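Local structure of conserved hypothetical protein (2HQY) at residues I217-T221 with A245-I249; R164-C168 with G209-V213; L171-W175 with E236-T240; T230-H234 with F253-I257. The protein binds coenzyme A and probably acts as an acyltransferase of the GNAT-like superfamily, related to the C-terminal domain of phosphatidylglycerol lysyltransferases, though its substrate is unknown. All blocks are in the same frame, centred on the assembly; numbering follows the deposited sequence.

How the interactions relate
The four contacts build the coenzyme A-binding half of a fold consistent with the acetyltransferase clan, with helices packed on both faces of neighbouring strands. Interactions 1 and 3 both touch the ligand, and their centres lie about 9 Å apart; strands 216-227 and 230-238 are joined there through Phe220 N and Lys237 O, 2.9 Å apart. Interaction 2 uses the same helix, 165-179, as interaction 3, and its strand pairs with that of interaction 1 (centres about 9 Å apart). Interaction 4 continues interaction 1 along helix 245-256, with Thr221 CG2 3.6 Å from Phe253 CB. It lies farther from the ligand: the Val233 side chain is about 12 Å from coenzyme A.

Interaction 1: residues I217-T221 with A245-I249; sequences IVAFT and AYAMI. With COA (coenzyme A), chain C.
Apolar packing of Ile249 against Ala219 and Thr221 carries this contact, the helix axis running 8.4 Å from that of the strand at -48°. CD1 of Ile249 reaches down to the strand backbone, 3.4 Å from Phe220 CA, and also meets Ala219 CB at 3.8 Å. Its CG1, anti to the backbone N (chi1 -162°), lies 3.6 Å from Thr221 CG2 as the two side chains run antiparallel alongside each other. At the start of the helix Ala245 CB faces Ala219 CB at 4.4 Å, two small residues that bring the backbones close. The polar interaction is with the ligand: Tyr246 OH lies 2.4 Å from O8A of the coenzyme A 3'-phosphate, a hydrogen bond whose length is doubtfully short, and O8A sits at the ring edge, in plane. A phenylalanine at Tyr246 would probably keep much of the ring packing but leave O8A without this donor, weakening the grip on the phosphate. A classic beta bulge at Val218 and Ala219 sets both opposite Leu211 of strand 207-213. Strand 230-238 flanks the other edge, Thr221 OG1 bonding to Val235 O, while helix 139-151 packs on Ala247 and Met248, and Phe220 turns to helix 165-179.

Interaction 2: residues R164-C168 with G209-V213; sequences RIQEC and GILHV
A partly buried helix-on-strand contact, combining a histidine-carboxylate hydrogen bond with an apolar patch, joins Glu167 and Cys168 at the start of helix 165-179 to Ile210 and His212 on strand 207-213. His212 NE2 donates to Glu167 OE2 at 2.8 Å, with an N-H...O angle of 163°. The oxygen lies close to the imidazole plane and is met on its syn side, but the donor stands 30° out of the carboxylate plane, so carboxylate and ring are not coplanar. Glu167 reaches the ring with CG between the backbone N and the carbonyl carbon (chi1 59°) and the chain extended beyond it. The other ring nitrogen, His212 ND1, is hydrogen-bonded to Glu156 O, so both nitrogens are engaged and the rotation of the imidazole is fixed from two ends. With a carboxylate at NE2 and a carbonyl at ND1, protonation of the ring would probably be favoured.

Beside this bond, Ile210 pushes its CD1 methyl between Arg164, just ahead of the helix, and Cys168 on it. It meets Arg164 CB and Cys168 SG, each at 3.6 Å, and Ile210 CD1 also lies 3.6 Å from Glu167 OE2. The aliphatic part of Arg164 thus flanks the isoleucine, while its guanidinium reaches past it to hydrogen-bond Pro159 O through NH2. Strand 156-159 borders strand 207-213 on one edge, Thr158 packing on Ile210 and His212; strand 216-227 borders it on the other, with Ile217 against Glu167 and Phe220 against Cys168.

Interaction 3: residues L171-W175 with E236-T240; sequences LEAEW and EKADT. With COA (coenzyme A), chain C.
Residues 171-175 of helix 165-179 cross the 236-238 part of strand 230-238 at 72° with the axes 8.9 Å apart, bringing the CA atoms of Glu172 and Lys237 to 7.3 Å. Lys237 lies over one face of the Trp175 indole, the two side chains crossing at about a right angle. Its NZ makes a cation-pi contact 3.2 Å from the centroid of the six-membered ring, and its CD a CH-pi contact with the five-membered ring. The bend at chi2 (-70°) carries the lysine chain across the indole face, and a salt bridge from NZ to Glu190 OE1 fixes its end. Glu172 OE1 touches Lys237 CE at 3.3 Å; it is buried without a hydrogen-bonding partner, although the nearby ammonium probably eases its charge. This is the coenzyme A pocket of a fold consistent with the acetyltransferase clan. Trp175 NE1 donates an almost straight hydrogen bond (2.8 Å, 177°) to O8A of the 3'-phosphate, while its CZ2 approaches the ribose O4B at 3.3 Å. Ala238 O lies at the indole edge, in its plane, 3.6 Å from CD1. Leu171, in one of two conformers, packs on the strand at Lys237 and Asp239.

Interaction 4: residues T230-H234 with F253-I257; sequences TFGVH and FANRI
Part of the buried core between strand 230-238 and helix 245-256, this contact belongs to a beta-alpha-beta unit completed by strand 263-265. Phe231 and Val233 of the strand meet Phe253 near the helix end and Ile257 just after it, entirely through apolar groups. Ile257 lies over one face of the Phe231 ring: its CG1 makes a CH-pi contact 3.9 Å from the ring centroid, 17° off the normal. The two branches of Ile257 spread over that ring, CD1 at 3.5 Å from Phe231 CD2 and CG2 at 3.8 Å from Phe231 CG. Phe231 points its ring at the helix with CG anti to the backbone N (chi1 -166°). There it meets Phe253 obliquely, the ring planes 67° apart and the centroids separated by 5.8 Å, with Phe231 CE2 and Phe253 CE2 in contact at 3.8 Å. Val233 adds CG2 at the edge of the Phe253 ring, 4.3 Å from CE2. An alanine in place of Phe231 is likely to open a gap beneath Ile257 and leave the Phe253 ring freer to shift. Thr221 of strand 216-227 packs against both Val233 and Phe253, and Ile264 of strand 263-265 against Val233 and Ile257. Such burial of aromatic and branched side chains under the connecting helix is characteristic of the beta-alpha-beta crossover, here about 12 Å from coenzyme A, measured from the Val233 side chain.

Interaction 1: residues I217-T221 with A245-I249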
loop_
_atom_site.group_PDB
_atom_site.type_symbol
_atom_site.label_atom_id
_atom_site.label_comp_id
_atom_site.label_asym_id
_atom_site.label_seq_id
_atom_site.Cartn_x
_atom_site.Cartn_y
_atom_site.Cartn_z
ATOM N N ILE A 217 15.597 24.784 -6.530
ATOM C CA ILE A 217 14.223 24.437 -6.825
ATOM C C ILE A 217 13.270 25.179 -5.886
ATOM O O ILE A 217 13.491 25.230 -4.653
ATOM C CB ILE A 217 13.974 22.916 -6.757
ATOM C CG1 ILE A 217 12.519 22.612 -7.127
ATOM C CG2 ILE A 217 14.332 22.343 -5.357
ATOM C CD1 ILE A 217 12.216 21.081 -7.219
ATOM N N VAL A 218 12.237 25.775 -6.464
ATOM C CA VAL A 218 11.221 26.457 -5.665
ATOM C C VAL A 218 9.786 25.964 -5.913
ATOM O O VAL A 218 8.868 26.384 -5.229
ATOM C CB VAL A 218 11.254 28.017 -5.838
ATOM C CG1 VAL A 218 12.582 28.596 -5.347
ATOM C CG2 VAL A 218 10.899 28.447 -7.281
ATOM N N ALA A 219 9.586 25.108 -6.912
ATOM C CA ALA A 219 8.258 24.515 -7.149
ATOM C C ALA A 219 8.403 23.302 -8.049
ATOM O O ALA A 219 9.364 23.233 -8.816
ATOM C CB ALA A 219 7.312 25.526 -7.805
ATOM N N PHE A 220 7.469 22.350 -7.937
ATOM C CA PHE A 220 7.334 21.308 -8.972
ATOM C C PHE A 220 5.871 20.896 -9.096
ATOM O O PHE A 220 5.044 21.175 -8.197
ATOM C CB PHE A 220 8.255 20.100 -8.699
ATOM C CG PHE A 220 7.804 19.242 -7.543
ATOM C CD1 PHE A 220 6.941 18.157 -7.763
ATOM C CD2 PHE A 220 8.244 19.529 -6.239
ATOM C CE1 PHE A 220 6.488 17.362 -6.690
ATOM C CE2 PHE A 220 7.815 18.726 -5.162
ATOM C CZ PHE A 220 6.919 17.645 -5.404
ATOM N N THR A 221 5.556 20.232 -10.197
ATOM C CA THR A 221 4.177 19.810 -10.489
ATOM C C THR A 221 4.257 18.628 -11.404
ATOM O O THR A 221 5.229 18.520 -12.165
ATOM C CB THR A 221 3.353 20.987 -11.131
ATOM O OG1 THR A 221 1.977 20.622 -11.246
ATOM C CG2 THR A 221 3.895 21.405 -12.504
ATOM N N ALA A 245 5.331 31.749 -7.239
ATOM C CA ALA A 245 5.815 30.472 -7.732
ATOM C C ALA A 245 4.680 29.518 -8.114
ATOM O O ALA A 245 4.785 28.847 -9.124
ATOM C CB ALA A 245 6.768 29.809 -6.737
ATOM N N TYR A 246 3.615 29.443 -7.317
ATOM C CA TYR A 246 2.462 28.605 -7.710
ATOM C C TYR A 246 1.859 29.062 -9.041
ATOM O O TYR A 246 1.574 28.230 -9.923
ATOM C CB TYR A 246 1.376 28.578 -6.622
ATOM C CG TYR A 246 1.647 27.573 -5.512
ATOM C CD1 TYR A 246 1.918 27.996 -4.204
ATOM C CD2 TYR A 246 1.637 26.187 -5.775
ATOM C CE1 TYR A 246 2.150 27.056 -3.166
ATOM C CE2 TYR A 246 1.885 25.245 -4.759
ATOM C CZ TYR A 246 2.140 25.684 -3.459
ATOM O OH TYR A 246 2.388 24.756 -2.453
ATOM N N ALA A 247 1.688 30.377 -9.207
ATOM C CA ALA A 247 1.146 30.903 -10.481
ATOM C C ALA A 247 2.051 30.564 -11.673
ATOM O O ALA A 247 1.559 30.141 -12.735
ATOM C CB ALA A 247 0.916 32.444 -10.415
ATOM N N MET A 248 3.357 30.786 -11.519
ATOM C CA MET A 248 4.284 30.581 -12.646
ATOM C C MET A 248 4.392 29.097 -13.051
ATOM O O MET A 248 4.402 28.788 -14.258
ATOM C CB MET A 248 5.674 31.154 -12.376
ATOM C CG MET A 248 6.628 30.939 -13.588
ATOM S SD MET A 248 5.923 31.716 -15.126
ATOM C CE MET A 248 6.351 33.205 -14.533
ATOM N N ILE A 249 4.471 28.195 -12.075
ATOM C CA ILE A 249 4.607 26.766 -12.418
ATOM C C ILE A 249 3.352 26.208 -13.082
ATOM O O ILE A 249 3.432 25.411 -14.024
ATOM C CB ILE A 249 5.108 25.867 -11.261
ATOM C CG1 ILE A 249 5.628 24.548 -11.876
ATOM C CG2 ILE A 249 4.023 25.660 -10.166
ATOM C CD1 ILE A 249 6.672 23.864 -11.123
HETATM N N1A COA C . -3.267 17.941 0.221
HETATM C C2A COA C . -2.360 18.754 -0.356
HETATM N N3A COA C . -2.105 19.974 0.137
HETATM C C4A COA C . -2.763 20.418 1.247
HETATM C C5A COA C . -3.702 19.601 1.866
HETATM C C6A COA C . -3.947 18.329 1.328
HETATM N N6A COA C . -4.845 17.471 1.877
HETATM N N7A COA C . -4.181 20.302 2.926
HETATM C C8A COA C . -3.555 21.505 2.966
HETATM N N9A COA C . -2.711 21.579 1.926
HETATM C C1B COA C . -1.768 22.688 1.608
HETATM C C2B COA C . -2.261 24.034 1.090
HETATM O O2B COA C . -2.330 24.037 -0.334
HETATM C C3B COA C . -1.118 24.928 1.547
HETATM O O3B COA C . -0.009 24.852 0.645
HETATM P P3B COA C . 1.054 26.059 0.530
HETATM O O7A COA C . 0.289 27.093 -0.293
HETATM O O8A COA C . 2.284 25.439 -0.121
HETATM O O9A COA C . 1.325 26.545 1.937
HETATM C C4B COA C . -0.653 24.346 2.871
HETATM O O4B COA C . -1.027 22.965 2.817
HETATM C C5B COA C . -1.288 25.050 4.077
HETATM O O5B COA C . -2.505 25.686 3.658
HETATM P P1A COA C . -3.896 25.742 4.495
HETATM O O1A COA C . -5.007 26.024 3.507
HETATM O O2A COA C . -4.024 24.546 5.429
HETATM O O3A COA C . -3.654 27.092 5.352
HETATM O O4A COA C . -2.409 28.541 7.014
HETATM O O5A COA C . -2.121 25.937 7.067
#

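Interaction 2: residues R164-C168 with G209-V213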
loop_
_atom_site.group_PDB
_atom_site.type_symbol
_atom_site.label_atom_id
_atom_site.label_comp_id
_atom_site.label_asym_id
_atom_site.label_seq_id
_atom_site.Cartn_x
_atom_site.Cartn_y
_atom_site.Cartn_z
ATOM N N ARG A 164 16.393 14.854 -12.112
ATOM C CA ARG A 164 15.769 15.921 -11.338
ATOM C C ARG A 164 14.691 15.435 -10.361
ATOM O O ARG A 164 14.068 16.259 -9.674
ATOM C CB ARG A 164 15.205 17.002 -12.271
ATOM C CG ARG A 164 16.279 17.716 -13.111
ATOM C CD ARG A 164 15.669 18.886 -13.897
ATOM N NE ARG A 164 16.659 19.490 -14.789
ATOM C CZ ARG A 164 16.585 19.473 -16.123
ATOM N NH1 ARG A 164 17.544 20.061 -16.824
ATOM N NH2 ARG A 164 15.556 18.913 -16.768
ATOM N N ILE A 165 14.494 14.118 -10.273
ATOM C CA ILE A 165 13.529 13.554 -9.324
ATOM C C ILE A 165 13.948 13.885 -7.896
ATOM O O ILE A 165 13.105 14.285 -7.058
ATOM C CB ILE A 165 13.382 12.015 -9.496
ATOM C CG1 ILE A 165 12.974 11.648 -10.940
ATOM C CG2 ILE A 165 12.401 11.441 -8.460
ATOM C CD1 ILE A 165 11.471 11.820 -11.274
ATOM N N GLN A 166 15.252 13.742 -7.615
ATOM C CA GLN A 166 15.734 14.001 -6.253
ATOM C C GLN A 166 15.427 15.436 -5.753
ATOM O O GLN A 166 15.081 15.636 -4.555
ATOM C CB GLN A 166 17.218 13.643 -6.082
ATOM C CG GLN A 166 17.671 13.684 -4.622
ATOM C CD GLN A 166 16.901 12.684 -3.760
ATOM O OE1 GLN A 166 16.846 11.508 -4.088
ATOM N NE2 GLN A 166 16.323 13.156 -2.645
ATOM N N GLU A 167 15.563 16.440 -6.617
ATOM C CA GLU A 167 15.281 17.790 -6.100
ATOM C C GLU A 167 13.789 17.973 -5.788
ATOM O O GLU A 167 13.422 18.710 -4.853
ATOM C CB GLU A 167 15.843 18.903 -6.986
ATOM C CG GLU A 167 15.359 18.932 -8.384
ATOM C CD GLU A 167 15.915 20.137 -9.141
ATOM O OE1 GLU A 167 16.652 20.952 -8.559
ATOM O OE2 GLU A 167 15.624 20.259 -10.327
ATOM N N CYS A 168 12.928 17.289 -6.535
ATOM C CA CYS A 168 11.481 17.308 -6.220
ATOM C C CYS A 168 11.262 16.648 -4.849
ATOM O O CYS A 168 10.514 17.142 -4.011
ATOM C CB CYS A 168 10.676 16.558 -7.283
ATOM S SG CYS A 168 10.745 17.406 -8.900
ATOM N N GLY A 209 6.954 19.377 -14.270
ATOM C CA GLY A 209 7.819 20.572 -14.459
ATOM C C GLY A 209 8.361 21.021 -13.110
ATOM O O GLY A 209 7.807 20.664 -12.031
ATOM N N ILE A 210 9.444 21.787 -13.172
ATOM C CA ILE A 210 10.154 22.294 -12.007
ATOM C C ILE A 210 10.517 23.760 -12.277
ATOM O O ILE A 210 10.899 24.115 -13.391
ATOM C CB ILE A 210 11.469 21.489 -11.782
ATOM C CG1 ILE A 210 11.158 20.029 -11.441
ATOM C CG2 ILE A 210 12.269 22.092 -10.656
ATOM C CD1 ILE A 210 12.416 19.101 -11.591
ATOM N N LEU A 211 10.343 24.595 -11.262
ATOM C CA LEU A 211 10.746 25.983 -11.303
ATOM C C LEU A 211 11.975 26.158 -10.398
ATOM O O LEU A 211 11.993 25.675 -9.248
ATOM C CB LEU A 211 9.562 26.831 -10.810
ATOM C CG LEU A 211 9.427 28.250 -11.325
ATOM C CD1 LEU A 211 9.281 28.239 -12.861
ATOM C CD2 LEU A 211 8.262 28.942 -10.599
ATOM N N HIS A 212 13.005 26.827 -10.927
ATOM C CA HIS A 212 14.180 27.189 -10.156
ATOM C C HIS A 212 14.323 28.718 -10.122
ATOM O O HIS A 212 14.084 29.402 -11.138
ATOM C CB HIS A 212 15.419 26.613 -10.799
ATOM C CG HIS A 212 15.354 25.142 -11.038
ATOM N ND1 HIS A 212 14.837 24.590 -12.199
ATOM C CD2 HIS A 212 15.777 24.107 -10.278
ATOM C CE1 HIS A 212 14.942 23.273 -12.126
ATOM N NE2 HIS A 212 15.514 22.957 -10.973
ATOM N N VAL A 213 14.667 29.237 -8.947
ATOM C CA VAL A 213 14.982 30.665 -8.773
ATOM C C VAL A 213 16.290 30.761 -7.991
ATOM O O VAL A 213 16.496 30.028 -7.018
ATOM C CB VAL A 213 13.842 31.418 -8.027
ATOM C CG1 VAL A 213 14.284 32.834 -7.647
ATOM C CG2 VAL A 213 12.586 31.495 -8.883
#

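Interaction 3: residues L171-W175 with E236-T240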
loop_
_atom_site.group_PDB
_atom_site.type_symbol
_atom_site.label_atom_id
_atom_site.label_comp_id
_atom_site.label_asym_id
_atom_site.label_seq_id
_atom_site.Cartn_x
_atom_site.Cartn_y
_atom_site.Cartn_z
ATOM N N LEU A 171 12.344 19.095 -2.169
ATOM C CA LEU A 171 11.364 20.157 -1.928
ATOM C C LEU A 171 10.194 19.608 -1.111
ATOM O O LEU A 171 9.722 20.259 -0.158
ATOM C CB LEU A 171 10.865 20.771 -3.234
ATOM C CG LEU A 171 9.915 21.952 -3.021
ATOM C CD1 LEU A 171 10.661 23.088 -2.349
ATOM C CD2 LEU A 171 9.310 22.380 -4.342
ATOM N N GLU A 172 9.723 18.422 -1.487
ATOM C CA GLU A 172 8.627 17.798 -0.731
ATOM C C GLU A 172 9.015 17.612 0.763
ATOM O O GLU A 172 8.174 17.840 1.665
ATOM C CB GLU A 172 8.170 16.467 -1.373
ATOM C CG GLU A 172 7.255 15.603 -0.439
ATOM C CD GLU A 172 5.836 16.140 -0.234
ATOM O OE1 GLU A 172 5.518 17.270 -0.669
ATOM O OE2 GLU A 172 5.007 15.413 0.379
ATOM N N ALA A 173 10.245 17.168 1.018
ATOM C CA ALA A 173 10.709 16.935 2.403
ATOM C C ALA A 173 10.722 18.262 3.176
ATOM O O ALA A 173 10.336 18.314 4.338
ATOM C CB ALA A 173 12.096 16.286 2.404
ATOM N N GLU A 174 11.109 19.345 2.509
ATOM C CA GLU A 174 11.108 20.652 3.158
ATOM C C GLU A 174 9.689 21.107 3.427
ATOM O O GLU A 174 9.392 21.609 4.507
ATOM C CB GLU A 174 11.811 21.700 2.298
ATOM C CG GLU A 174 13.315 21.445 2.188
ATOM C CD GLU A 174 14.084 22.665 1.674
ATOM O OE1 GLU A 174 13.567 23.817 1.788
ATOM O OE2 GLU A 174 15.213 22.468 1.159
ATOM N N TRP A 175 8.820 20.923 2.435
ATOM C CA TRP A 175 7.415 21.337 2.544
ATOM C C TRP A 175 6.723 20.568 3.670
ATOM O O TRP A 175 5.934 21.132 4.443
ATOM C CB TRP A 175 6.711 21.078 1.196
ATOM C CG TRP A 175 5.354 21.687 1.104
ATOM C CD1 TRP A 175 5.025 22.905 0.570
ATOM C CD2 TRP A 175 4.132 21.098 1.555
ATOM N NE1 TRP A 175 3.659 23.113 0.671
ATOM C CE2 TRP A 175 3.092 22.021 1.272
ATOM C CE3 TRP A 175 3.812 19.882 2.180
ATOM C CZ2 TRP A 175 1.745 21.762 1.582
ATOM C CZ3 TRP A 175 2.472 19.622 2.506
ATOM C CH2 TRP A 175 1.452 20.570 2.198
ATOM N N GLU A 236 1.011 19.857 -7.028
ATOM C CA GLU A 236 1.709 21.116 -7.220
ATOM C C GLU A 236 2.226 21.594 -5.867
ATOM O O GLU A 236 1.437 21.768 -4.925
ATOM C CB GLU A 236 0.737 22.134 -7.842
ATOM C CG GLU A 236 1.380 23.356 -8.450
ATOM C CD GLU A 236 0.321 24.293 -9.030
ATOM O OE1 GLU A 236 0.221 24.379 -10.275
ATOM O OE2 GLU A 236 -0.445 24.891 -8.232
ATOM N N LYS A 237 3.543 21.773 -5.738
ATOM C CA LYS A 237 4.169 22.183 -4.476
ATOM C C LYS A 237 5.109 23.321 -4.740
ATOM O O LYS A 237 5.819 23.318 -5.747
ATOM C CB LYS A 237 5.009 21.064 -3.841
ATOM C CG LYS A 237 4.261 19.832 -3.411
ATOM C CD LYS A 237 3.400 20.126 -2.221
ATOM C CE LYS A 237 2.775 18.849 -1.735
ATOM N NZ LYS A 237 1.823 19.194 -0.672
ATOM N N ALA A 238 5.134 24.293 -3.827
ATOM C CA ALA A 238 6.044 25.415 -3.953
ATOM C C ALA A 238 6.589 25.831 -2.591
ATOM O O ALA A 238 5.942 25.608 -1.546
ATOM C CB ALA A 238 5.366 26.592 -4.685
ATOM N N ASP A 239 7.821 26.345 -2.615
ATOM C CA ASP A 239 8.443 26.994 -1.457
ATOM C C ASP A 239 7.614 28.259 -1.202
ATOM O O ASP A 239 7.461 29.120 -2.079
ATOM C CB ASP A 239 9.912 27.323 -1.786
ATOM C CG ASP A 239 10.654 28.006 -0.649
ATOM O OD1 ASP A 239 10.032 28.541 0.295
ATOM O OD2 ASP A 239 11.899 28.042 -0.730
ATOM N N THR A 240 7.061 28.361 0.001
ATOM C CA THR A 240 6.074 29.413 0.281
ATOM C C THR A 240 6.679 30.819 0.388
ATOM O O THR A 240 5.983 31.833 0.172
ATOM C CB THR A 240 5.189 29.045 1.506
ATOM O OG1 THR A 240 4.020 29.877 1.528
ATOM C CG2 THR A 240 5.966 29.117 2.825
HETATM N N1A COA C . -3.267 17.941 0.221
HETATM C C2A COA C . -2.360 18.754 -0.356
HETATM N N3A COA C . -2.105 19.974 0.137
HETATM C C4A COA C . -2.763 20.418 1.247
HETATM C C5A COA C . -3.702 19.601 1.866
HETATM C C6A COA C . -3.947 18.329 1.328
HETATM N N6A COA C . -4.845 17.471 1.877
HETATM N N7A COA C . -4.181 20.302 2.926
HETATM C C8A COA C . -3.555 21.505 2.966
HETATM N N9A COA C . -2.711 21.579 1.926
HETATM C C1B COA C . -1.768 22.688 1.608
HETATM C C2B COA C . -2.261 24.034 1.090
HETATM O O2B COA C . -2.330 24.037 -0.334
HETATM C C3B COA C . -1.118 24.928 1.547
HETATM O O3B COA C . -0.009 24.852 0.645
HETATM P P3B COA C . 1.054 26.059 0.530
HETATM O O7A COA C . 0.289 27.093 -0.293
HETATM O O8A COA C . 2.284 25.439 -0.121
HETATM O O9A COA C . 1.325 26.545 1.937
HETATM C C4B COA C . -0.653 24.346 2.871
HETATM O O4B COA C . -1.027 22.965 2.817
HETATM C C5B COA C . -1.288 25.050 4.077
HETATM O O5B COA C . -2.505 25.686 3.658
HETATM P P1A COA C . -3.896 25.742 4.495
HETATM O O1A COA C . -5.007 26.024 3.507
HETATM O O2A COA C . -4.024 24.546 5.429
HETATM O O3A COA C . -3.654 27.092 5.352
HETATM O O4A COA C . -2.409 28.541 7.014
HETATM O O5A COA C . -2.121 25.937 7.067
#

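Interaction 4: residues T230-H234 with F253-I257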
loop_
_atom_site.group_PDB
_atom_site.type_symbol
_atom_site.label_atom_id
_atom_site.label_comp_id
_atom_site.label_asym_id
_atom_site.label_seq_id
_atom_site.Cartn_x
_atom_site.Cartn_y
_atom_site.Cartn_z
ATOM N N THR A 230 -8.713 15.056 -21.458
ATOM C CA THR A 230 -8.579 15.604 -20.104
ATOM C C THR A 230 -7.223 15.201 -19.531
ATOM O O THR A 230 -6.883 14.021 -19.492
ATOM C CB THR A 230 -9.709 15.115 -19.149
ATOM O OG1 THR A 230 -10.989 15.240 -19.800
ATOM C CG2 THR A 230 -9.700 15.888 -17.825
ATOM N N PHE A 231 -6.447 16.202 -19.140
ATOM C CA PHE A 231 -5.156 15.974 -18.478
ATOM C C PHE A 231 -5.346 16.300 -16.998
ATOM O O PHE A 231 -5.957 17.326 -16.670
ATOM C CB PHE A 231 -4.119 16.908 -19.093
ATOM C CG PHE A 231 -2.698 16.554 -18.734
ATOM C CD1 PHE A 231 -1.952 15.723 -19.561
ATOM C CD2 PHE A 231 -2.126 17.019 -17.553
ATOM C CE1 PHE A 231 -0.620 15.387 -19.245
ATOM C CE2 PHE A 231 -0.798 16.690 -17.212
ATOM C CZ PHE A 231 -0.053 15.861 -18.064
ATOM N N GLY A 232 -4.789 15.488 -16.106
ATOM C CA GLY A 232 -4.951 15.732 -14.673
ATOM C C GLY A 232 -3.640 16.249 -14.112
ATOM O O GLY A 232 -2.581 15.675 -14.361
ATOM N N VAL A 233 -3.705 17.327 -13.350
ATOM C CA VAL A 233 -2.558 17.794 -12.603
ATOM C C VAL A 233 -2.715 17.245 -11.181
ATOM O O VAL A 233 -3.644 17.625 -10.464
ATOM C CB VAL A 233 -2.449 19.359 -12.607
ATOM C CG1 VAL A 233 -1.241 19.811 -11.790
ATOM C CG2 VAL A 233 -2.329 19.853 -14.031
ATOM N N HIS A 234 -1.833 16.335 -10.789
ATOM C CA HIS A 234 -2.011 15.594 -9.515
ATOM C C HIS A 234 -1.363 16.266 -8.314
ATOM O O HIS A 234 -1.830 16.112 -7.181
ATOM C CB HIS A 234 -1.515 14.138 -9.628
ATOM C CG HIS A 234 -2.129 13.386 -10.771
ATOM N ND1 HIS A 234 -3.400 13.667 -11.237
ATOM C CD2 HIS A 234 -1.649 12.392 -11.560
ATOM C CE1 HIS A 234 -3.659 12.896 -12.283
ATOM N NE2 HIS A 234 -2.619 12.104 -12.489
ATOM N N PHE A 253 3.663 24.784 -16.903
ATOM C CA PHE A 253 3.325 23.396 -17.157
ATOM C C PHE A 253 2.070 23.286 -18.045
ATOM O O PHE A 253 2.018 22.395 -18.889
ATOM C CB PHE A 253 3.185 22.621 -15.839
ATOM C CG PHE A 253 2.930 21.133 -16.029
ATOM C CD1 PHE A 253 3.827 20.344 -16.746
ATOM C CD2 PHE A 253 1.798 20.544 -15.487
ATOM C CE1 PHE A 253 3.609 18.973 -16.913
ATOM C CE2 PHE A 253 1.554 19.171 -15.647
ATOM C CZ PHE A 253 2.474 18.387 -16.358
ATOM N N ALA A 254 1.109 24.207 -17.893
ATOM C CA ALA A 254 -0.112 24.188 -18.740
ATOM C C ALA A 254 0.310 24.261 -20.217
ATOM O O ALA A 254 -0.241 23.572 -21.084
ATOM C CB ALA A 254 -1.066 25.339 -18.362
ATOM N N ASN A 255 1.334 25.064 -20.479
ATOM C CA ASN A 255 1.854 25.197 -21.838
ATOM C C ASN A 255 2.550 23.969 -22.414
ATOM O O ASN A 255 2.737 23.863 -23.647
ATOM C CB ASN A 255 2.698 26.466 -21.949
ATOM C CG ASN A 255 1.816 27.691 -22.173
ATOM O OD1 ASN A 255 1.324 27.929 -23.296
ATOM N ND2 ASN A 255 1.578 28.446 -21.117
ATOM N N ARG A 256 2.941 23.055 -21.528
ATOM C CA ARG A 256 3.575 21.784 -21.920
ATOM C C ARG A 256 2.553 20.651 -22.118
ATOM O O ARG A 256 2.852 19.628 -22.742
ATOM C CB ARG A 256 4.616 21.374 -20.875
ATOM C CG ARG A 256 5.741 22.402 -20.652
ATOM C CD ARG A 256 6.499 22.746 -21.959
ATOM N NE ARG A 256 7.660 23.589 -21.651
ATOM C CZ ARG A 256 8.931 23.195 -21.584
ATOM N NH1 ARG A 256 9.292 21.942 -21.883
ATOM N NH2 ARG A 256 9.854 24.106 -21.265
ATOM N N ILE A 257 1.349 20.825 -21.588
ATOM C CA ILE A 257 0.304 19.823 -21.761
ATOM C C ILE A 257 -0.147 19.826 -23.233
ATOM O O ILE A 257 -0.463 20.899 -23.778
ATOM C CB ILE A 257 -0.901 20.119 -20.809
ATOM C CG1 ILE A 257 -0.493 19.873 -19.343
ATOM C CG2 ILE A 257 -2.139 19.291 -21.242
ATOM C CD1 ILE A 257 -1.518 20.405 -18.297
#